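Acetylserotonin O-methyltransferase (PDB 4A6D) transfers a methyl group from S-adenosyl-L-methionine to N-acetylserotonin, giving melatonin and S-adenosyl-L-homocysteine. Local coordinates at residues R148-R153 / V215-Q220; E141-I146 / L154-A159; M319-A324 / D339-R344. All blocks are in the same frame, centred on the assembly; numbering follows the deposited sequence. Where two conformers were deposited one is given.

Contact 1. Residues R148-R153 / V215-Q220; sequences RSEGER and VWTAKQ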
# COMPACT_ATOMS: atom_id res chain seq x y z
N ARG A 148 -17.32 -15.80 4.42
CA ARG A 148 -17.48 -16.66 3.24
C ARG A 148 -17.04 -18.13 3.43
O ARG A 148 -17.37 -18.98 2.59
CB ARG A 148 -16.90 -15.99 1.96
CG ARG A 148 -15.55 -15.30 2.11
CD ARG A 148 -15.12 -14.63 0.81
NE ARG A 148 -13.73 -14.16 0.87
CZ ARG A 148 -12.67 -14.88 0.51
NH1 ARG A 148 -12.83 -16.12 0.04
NH2 ARG A 148 -11.45 -14.37 0.61
N SER A 149 -16.34 -18.44 4.57
CA SER A 149 -15.89 -19.78 5.01
C SER A 149 -15.60 -19.82 6.54
O SER A 149 -15.42 -18.76 7.15
CB SER A 149 -14.69 -20.27 4.19
OG SER A 149 -13.44 -20.08 4.83
N GLU A 150 -15.54 -21.04 7.13
CA GLU A 150 -15.26 -21.27 8.55
C GLU A 150 -13.89 -20.70 8.99
O GLU A 150 -13.83 -19.94 9.95
CB GLU A 150 -15.38 -22.76 8.90
CG GLU A 150 -16.78 -23.18 9.29
CD GLU A 150 -17.03 -23.38 10.78
OE1 GLU A 150 -16.61 -22.52 11.58
OE2 GLU A 150 -17.64 -24.42 11.13
N GLY A 151 -12.83 -21.04 8.24
CA GLY A 151 -11.47 -20.57 8.47
C GLY A 151 -11.33 -19.07 8.28
O GLY A 151 -10.46 -18.45 8.91
N GLU A 152 -12.19 -18.49 7.42
CA GLU A 152 -12.23 -17.06 7.13
C GLU A 152 -13.00 -16.32 8.25
O GLU A 152 -12.67 -15.17 8.56
CB GLU A 152 -12.78 -16.79 5.71
CG GLU A 152 -11.75 -17.07 4.62
CD GLU A 152 -12.15 -17.82 3.35
OE1 GLU A 152 -13.29 -17.62 2.87
OE2 GLU A 152 -11.32 -18.59 2.82
N ARG A 153 -13.96 -16.99 8.90
CA ARG A 153 -14.68 -16.43 10.04
C ARG A 153 -13.78 -16.44 11.29
O ARG A 153 -13.75 -15.44 12.01
CB ARG A 153 -15.96 -17.20 10.31
CG ARG A 153 -16.84 -16.57 11.39
CD ARG A 153 -17.85 -17.54 11.93
NE ARG A 153 -18.72 -18.06 10.87
CZ ARG A 153 -18.67 -19.30 10.40
NH1 ARG A 153 -17.79 -20.17 10.88
NH2 ARG A 153 -19.51 -19.69 9.45
N VAL A 215 -20.86 -17.15 17.70
CA VAL A 215 -20.98 -17.68 19.07
C VAL A 215 -20.36 -19.10 19.18
O VAL A 215 -19.58 -19.35 20.11
CB VAL A 215 -22.44 -17.57 19.58
CG1 VAL A 215 -22.65 -18.29 20.91
CG2 VAL A 215 -22.86 -16.10 19.69
N TRP A 216 -20.64 -19.98 18.19
CA TRP A 216 -20.16 -21.36 18.12
C TRP A 216 -18.65 -21.36 17.98
O TRP A 216 -17.98 -22.01 18.78
CB TRP A 216 -20.87 -22.13 17.00
CG TRP A 216 -20.50 -23.59 16.88
CD1 TRP A 216 -19.61 -24.13 16.00
CD2 TRP A 216 -21.09 -24.69 17.59
NE1 TRP A 216 -19.59 -25.51 16.13
CE2 TRP A 216 -20.48 -25.87 17.11
CE3 TRP A 216 -22.08 -24.80 18.59
CZ2 TRP A 216 -20.81 -27.15 17.60
CZ3 TRP A 216 -22.42 -26.06 19.06
CH2 TRP A 216 -21.79 -27.22 18.58
N THR A 217 -18.12 -20.55 17.04
CA THR A 217 -16.67 -20.39 16.80
C THR A 217 -15.96 -19.84 18.05
O THR A 217 -14.88 -20.32 18.40
CB THR A 217 -16.43 -19.51 15.56
OG1 THR A 217 -17.11 -20.08 14.44
CG2 THR A 217 -14.97 -19.37 15.22
N ALA A 218 -16.57 -18.83 18.72
CA ALA A 218 -16.04 -18.21 19.93
C ALA A 218 -15.85 -19.24 21.05
O ALA A 218 -14.79 -19.29 21.66
CB ALA A 218 -16.95 -17.08 20.40
N LYS A 219 -16.86 -20.11 21.27
CA LYS A 219 -16.80 -21.15 22.30
C LYS A 219 -15.84 -22.29 21.93
O LYS A 219 -15.19 -22.84 22.82
CB LYS A 219 -18.21 -21.67 22.62
CG LYS A 219 -19.10 -20.59 23.22
CD LYS A 219 -20.54 -21.04 23.44
CE LYS A 219 -20.83 -21.34 24.89
NZ LYS A 219 -20.83 -20.11 25.73
N GLN A 220 -15.70 -22.59 20.64
CA GLN A 220 -14.82 -23.65 20.13
C GLN A 220 -13.34 -23.27 20.07
O GLN A 220 -12.49 -24.17 20.15
CB GLN A 220 -15.27 -24.11 18.73
CG GLN A 220 -16.50 -25.02 18.73
CD GLN A 220 -16.73 -25.71 17.40
OE1 GLN A 220 -17.25 -26.83 17.34
NE2 GLN A 220 -16.39 -25.05 16.29
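Arg153 NH1 and Glu150 OE1 form an ion pair of 2.7 Å that faces Thr217 OG1, short but weak as a hydrogen bond because the N-H is poorly aimed. The Glu150 carboxylate lies in plane at the edge of the guanidinium, reached by a bend of the arginine at its third torsion. Thr217 OG1 lies between the segments 148-153 and 215-220, 3.6 Å from Arg153 NH1 and 3.8 Å from Glu150 OE1, yet neither pair is a hydrogen bond. The hydroxyl is spent within its own helix: OG1 stands beside the backbone N (chi1 -56°), a setting that turns it back along the helix to bond Glu213 O. The aliphatic Arg153 CD also stands 3.6 Å from Thr217 OG1. The ion pair joins two residues of one helix; what meets Thr217 across the contact is van der Waals packing.

Ser149 is the N-cap of helix 150-161, OG accepting from Glu152 N at 3.3 Å. Glu152 in turn faces Arg148, its OE1 3.2 Å from Arg148 NH1 but well out of the guanidinium plane, a matter of charge alone. Behind Thr217, Val215 and Ala218 pack on Phe232 of strand 230-234. Helix 212-221 links the parallel strands 205-210 and 230-234, a beta-alpha-beta crossover of the Rossmann-like methyltransferase fold, and the start of helix 150-161 lies against it.

Contact 2. Residues E141-I146 / L154-A159; sequences ELFTAI and LQFMQA. With SAM (S-adenosylmethionine), chain D.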
# COMPACT_ATOMS: atom_id res chain seq x y z
N GLU A 141 -26.31 -9.59 1.94
CA GLU A 141 -26.31 -9.77 3.39
C GLU A 141 -24.80 -9.62 3.70
O GLU A 141 -24.01 -10.50 3.29
CB GLU A 141 -26.84 -11.17 3.78
CG GLU A 141 -28.21 -11.53 3.21
CD GLU A 141 -29.45 -10.97 3.90
OE1 GLU A 141 -29.33 -10.38 5.00
OE2 GLU A 141 -30.56 -11.15 3.33
N LEU A 142 -24.39 -8.47 4.27
CA LEU A 142 -22.98 -8.11 4.52
C LEU A 142 -22.05 -9.17 5.12
O LEU A 142 -20.97 -9.44 4.57
CB LEU A 142 -22.87 -6.77 5.28
CG LEU A 142 -21.47 -6.13 5.43
CD1 LEU A 142 -20.78 -5.95 4.06
CD2 LEU A 142 -21.56 -4.84 6.23
N PHE A 143 -22.47 -9.77 6.25
CA PHE A 143 -21.68 -10.77 6.98
C PHE A 143 -21.54 -12.18 6.34
O PHE A 143 -20.56 -12.87 6.63
CB PHE A 143 -21.95 -10.74 8.50
CG PHE A 143 -21.23 -9.57 9.16
CD1 PHE A 143 -19.90 -9.68 9.56
CD2 PHE A 143 -21.87 -8.34 9.32
CE1 PHE A 143 -19.24 -8.60 10.16
CE2 PHE A 143 -21.20 -7.26 9.91
CZ PHE A 143 -19.89 -7.40 10.32
N THR A 144 -22.45 -12.59 5.41
CA THR A 144 -22.26 -13.87 4.70
C THR A 144 -21.10 -13.72 3.69
O THR A 144 -20.41 -14.71 3.40
CB THR A 144 -23.57 -14.47 4.09
OG1 THR A 144 -24.05 -13.68 3.00
CG2 THR A 144 -24.66 -14.73 5.13
N ALA A 145 -20.88 -12.48 3.20
CA ALA A 145 -19.77 -12.14 2.30
C ALA A 145 -18.45 -12.05 3.11
O ALA A 145 -17.42 -12.54 2.64
CB ALA A 145 -20.05 -10.82 1.61
N ILE A 146 -18.51 -11.45 4.33
CA ILE A 146 -17.39 -11.31 5.29
C ILE A 146 -16.98 -12.70 5.85
O ILE A 146 -15.78 -12.97 5.95
CB ILE A 146 -17.72 -10.25 6.39
CG1 ILE A 146 -17.82 -8.83 5.78
CG2 ILE A 146 -16.72 -10.30 7.55
CD1 ILE A 146 -18.41 -7.76 6.68
N LEU A 154 -13.00 -17.53 11.51
CA LEU A 154 -12.03 -17.63 12.60
C LEU A 154 -10.97 -16.52 12.44
O LEU A 154 -10.71 -15.82 13.42
CB LEU A 154 -11.35 -19.02 12.67
CG LEU A 154 -10.27 -19.23 13.76
CD1 LEU A 154 -10.80 -18.92 15.17
CD2 LEU A 154 -9.71 -20.63 13.71
N GLN A 155 -10.44 -16.32 11.22
CA GLN A 155 -9.46 -15.27 10.93
C GLN A 155 -10.02 -13.87 11.21
O GLN A 155 -9.35 -13.09 11.89
CB GLN A 155 -8.83 -15.43 9.51
CG GLN A 155 -8.05 -14.20 8.99
CD GLN A 155 -6.62 -14.06 9.49
OE1 GLN A 155 -5.65 -14.18 8.72
NE2 GLN A 155 -6.45 -13.69 10.76
N PHE A 156 -11.25 -13.56 10.73
CA PHE A 156 -11.89 -12.27 10.97
C PHE A 156 -11.98 -12.01 12.49
O PHE A 156 -11.58 -10.95 12.97
CB PHE A 156 -13.30 -12.21 10.33
CG PHE A 156 -14.00 -10.88 10.48
CD1 PHE A 156 -13.74 -9.83 9.61
CD2 PHE A 156 -14.92 -10.67 11.52
CE1 PHE A 156 -14.38 -8.59 9.76
CE2 PHE A 156 -15.56 -9.42 11.67
CZ PHE A 156 -15.30 -8.40 10.79
N MET A 157 -12.49 -13.01 13.24
CA MET A 157 -12.68 -13.00 14.69
C MET A 157 -11.39 -12.82 15.46
O MET A 157 -11.37 -12.08 16.45
CB MET A 157 -13.39 -14.27 15.13
CG MET A 157 -14.87 -14.25 14.84
SD MET A 157 -15.67 -15.80 15.29
CE MET A 157 -15.43 -15.79 17.09
N GLN A 158 -10.30 -13.49 15.00
CA GLN A 158 -8.99 -13.41 15.63
C GLN A 158 -8.42 -12.02 15.37
O GLN A 158 -7.77 -11.45 16.24
CB GLN A 158 -8.03 -14.45 15.04
CG GLN A 158 -8.27 -15.92 15.41
CD GLN A 158 -7.42 -16.82 14.52
OE1 GLN A 158 -7.41 -16.71 13.29
NE2 GLN A 158 -6.67 -17.73 15.13
N ALA A 159 -8.67 -11.49 14.16
CA ALA A 159 -8.17 -10.19 13.70
C ALA A 159 -8.74 -9.06 14.52
O ALA A 159 -7.99 -8.25 15.07
CB ALA A 159 -8.46 -9.99 12.21
N SAM D . -17.54 -5.71 18.55
CA SAM D . -16.41 -6.47 17.97
C SAM D . -15.05 -5.74 17.89
O SAM D . -15.05 -4.53 17.82
OXT SAM D . -13.93 -6.35 17.91
CB SAM D . -16.88 -6.98 16.63
CG SAM D . -17.07 -5.88 15.58
SD SAM D . -17.52 -6.69 14.00
CE SAM D . -17.20 -5.39 12.88
C5' SAM D . -19.33 -6.53 13.93
C4' SAM D . -19.87 -7.72 14.74
O4' SAM D . -21.28 -7.65 14.59
C3' SAM D . -19.40 -9.11 14.17
O3' SAM D . -18.87 -9.95 15.20
C2' SAM D . -20.71 -9.65 13.50
O2' SAM D . -20.89 -11.06 13.43
C1' SAM D . -21.78 -9.00 14.39
N9 SAM D . -23.10 -8.92 13.73
C8 SAM D . -23.36 -8.49 12.44
N7 SAM D . -24.64 -8.54 12.20
C5 SAM D . -25.29 -9.07 13.30
C6 SAM D . -26.62 -9.40 13.64
N6 SAM D . -27.61 -9.11 12.75
N1 SAM D . -26.91 -9.89 14.90
C2 SAM D . -25.94 -10.17 15.77
N3 SAM D . -24.66 -9.89 15.48
C4 SAM D . -24.30 -9.30 14.32
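Phe143 and Phe156 cross at about a right angle, and Ile146 fills the corner between them. Phe143 CE1 and Phe156 CZ are 4.0 Å apart, with CZ near the plane of the Phe143 ring, at its edge. Ile146 serves both rings with different methyls. Its CG2, placed anti to the backbone N by a chi1 of -67°, lies over one face of Phe156 in a CH-pi contact, 3.8 Å from the ring centroid and 19° off the normal. Its CD1 lies 3.6 Å above the plane of Phe143, near the rim.

The other face of Phe143 is taken by the cofactor: C2' of the S-adenosylmethionine ribose stands over it, and Phe143 CD2 comes within 3.5 Å of SAM C8. The ring is thus sandwiched between aliphatic carbon and ligand, while Phe156 offers its edge to the sulfonium, CE2 being 4.1 Å from SAM SD. Replacing Phe143 with alanine would probably leave the ribose and C8 without their aromatic support and open a gap beside Ile146 CD1. Tyr147, whose OH bonds the cofactor, meets both phenylalanine rings, so the cluster forms an aromatic wall of the S-adenosylmethionine pocket.

Contact 3. Residues M319-A324 / D339-R344; sequences MLLSSA and DAILAR. With ZN (zinc ion), chain C.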
# COMPACT_ATOMS: atom_id res chain seq x y z
N MET A 319 -27.08 12.88 16.29
CA MET A 319 -28.37 12.91 15.61
C MET A 319 -28.99 11.51 15.67
O MET A 319 -30.14 11.40 16.09
CB MET A 319 -28.27 13.44 14.17
CG MET A 319 -27.69 14.84 14.08
SD MET A 319 -28.62 16.05 13.11
CE MET A 319 -27.32 16.60 11.93
N LEU A 320 -28.20 10.45 15.33
CA LEU A 320 -28.63 9.05 15.36
C LEU A 320 -29.15 8.61 16.72
O LEU A 320 -30.28 8.12 16.79
CB LEU A 320 -27.55 8.08 14.83
CG LEU A 320 -27.27 8.10 13.31
CD1 LEU A 320 -26.05 7.26 12.96
CD2 LEU A 320 -28.45 7.56 12.52
N LEU A 321 -28.35 8.82 17.79
CA LEU A 321 -28.75 8.45 19.15
C LEU A 321 -29.92 9.28 19.67
O LEU A 321 -30.81 8.74 20.32
CB LEU A 321 -27.57 8.48 20.13
CG LEU A 321 -26.54 7.37 19.92
CD1 LEU A 321 -25.24 7.71 20.59
CD2 LEU A 321 -27.06 6.04 20.42
N SER A 322 -29.93 10.58 19.36
CA SER A 322 -31.02 11.44 19.80
C SER A 322 -32.36 11.06 19.14
O SER A 322 -33.38 11.13 19.78
CB SER A 322 -30.68 12.90 19.53
OG SER A 322 -31.62 13.74 20.17
N SER A 323 -32.35 10.65 17.84
CA SER A 323 -33.57 10.29 17.12
C SER A 323 -34.18 8.99 17.63
O SER A 323 -35.40 8.83 17.57
CB SER A 323 -33.29 10.15 15.62
OG SER A 323 -33.57 11.37 14.96
N ALA A 324 -33.32 8.05 18.07
CA ALA A 324 -33.69 6.76 18.62
C ALA A 324 -34.35 6.95 20.00
O ALA A 324 -35.08 6.06 20.43
CB ALA A 324 -32.48 5.86 18.73
N ASP A 339 -12.65 5.74 20.12
CA ASP A 339 -13.20 6.66 21.11
C ASP A 339 -14.45 6.06 21.73
O ASP A 339 -14.91 4.99 21.30
CB ASP A 339 -13.46 8.04 20.47
CG ASP A 339 -12.24 8.64 19.78
OD1 ASP A 339 -11.27 8.99 20.50
OD2 ASP A 339 -12.27 8.77 18.53
N ALA A 340 -15.02 6.73 22.72
CA ALA A 340 -16.24 6.23 23.39
C ALA A 340 -17.32 7.28 23.42
O ALA A 340 -17.04 8.45 23.69
CB ALA A 340 -15.90 5.81 24.81
N ILE A 341 -18.55 6.86 23.14
CA ILE A 341 -19.77 7.66 23.24
C ILE A 341 -20.71 6.94 24.21
O ILE A 341 -20.94 5.74 24.05
CB ILE A 341 -20.51 7.81 21.88
CG1 ILE A 341 -19.74 8.71 20.92
CG2 ILE A 341 -21.98 8.30 22.09
CD1 ILE A 341 -20.10 8.49 19.57
N LEU A 342 -21.28 7.71 25.16
CA LEU A 342 -22.29 7.21 26.08
C LEU A 342 -23.52 8.12 26.07
O LEU A 342 -23.39 9.33 26.24
CB LEU A 342 -21.73 7.08 27.50
CG LEU A 342 -22.70 6.65 28.58
CD1 LEU A 342 -23.02 5.18 28.45
CD2 LEU A 342 -22.12 6.92 29.97
N ALA A 343 -24.70 7.52 25.88
CA ALA A 343 -26.01 8.19 25.96
C ALA A 343 -26.93 7.36 26.87
O ALA A 343 -26.70 6.17 27.10
CB ALA A 343 -26.62 8.36 24.58
N ARG A 344 -27.97 7.99 27.41
CA ARG A 344 -28.84 7.33 28.36
C ARG A 344 -30.28 7.39 27.97
O ARG A 344 -30.65 8.21 27.13
CB ARG A 344 -28.67 7.98 29.75
CG ARG A 344 -27.23 8.30 30.15
CD ARG A 344 -26.43 7.04 30.46
NE ARG A 344 -27.00 6.36 31.62
CZ ARG A 344 -26.57 6.52 32.86
NH1 ARG A 344 -25.52 7.31 33.11
NH2 ARG A 344 -27.16 5.90 33.86
ZN ZN C . -30.17 16.05 14.64
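Leu321 reaches from helix 314-324 to Ile341 and Ala343 of strand 339-344. Its CB already lies over Ala343, 4.6 Å from that residue's CB, the backbones here being closest in register. CG stands beside the backbone N (chi1 -71°) and anti to the carbonyl carbon, which carries the branch along the strand in the direction of Ile341. CD1 does most of the touching: it is 3.6 Å from Ile341 CG2 and 4.3 Å from Ala343 CB, bridging two residues whose side chains leave the same side of the strand. CD2 stays farther back, 4.8 Å from Ala343 CB.

This is helix-on-sheet packing in the class I methyltransferase fold. Strand 339-344 runs antiparallel to 278-283 on one side and to 329-332 on the other, the reversed strand that sets this fold apart from a classical Rossmann sheet. Ile279 and Phe329, from those two neighbours, and Leu266 of helix 259-272 also touch the Leu321 side chain, which is buried among apolar groups.

Ile341 presents CG2 by holding it anti to its backbone N, and the two side chains cross obliquely. Leu342, next in the strand, points away and packs on Phe175 instead. Two residues before Leu321, Met319 SD lies 2.2 Å from a zinc ion, but the side chain was deposited in two conformers and touches a crystal neighbour, which makes a role for this bond in the native enzyme doubtful.

Overall arrangement
Contacts 1 and 2 share helix 150-161 and lie with centres 8 Å apart; they join directly, Thr217 CG2 resting 3.6 Å from Met157 SD. Contact 2 meets the cofactor itself, whereas the Arg153 side chain of contact 1 stays about 7 Å from S-adenosylmethionine and approaches the pocket by way of Tyr147. Contact 3 is remote, its centre about 26 Å from that of contact 2 and 31 Å from that of contact 1; it lies where helix 314-324 packs on the antiparallel end of the sheet, with nearest atoms about 15 Å from contact 2. Even so, the Ile341 side chain is about 10 Å from that of His255, the inferred proton donor or acceptor.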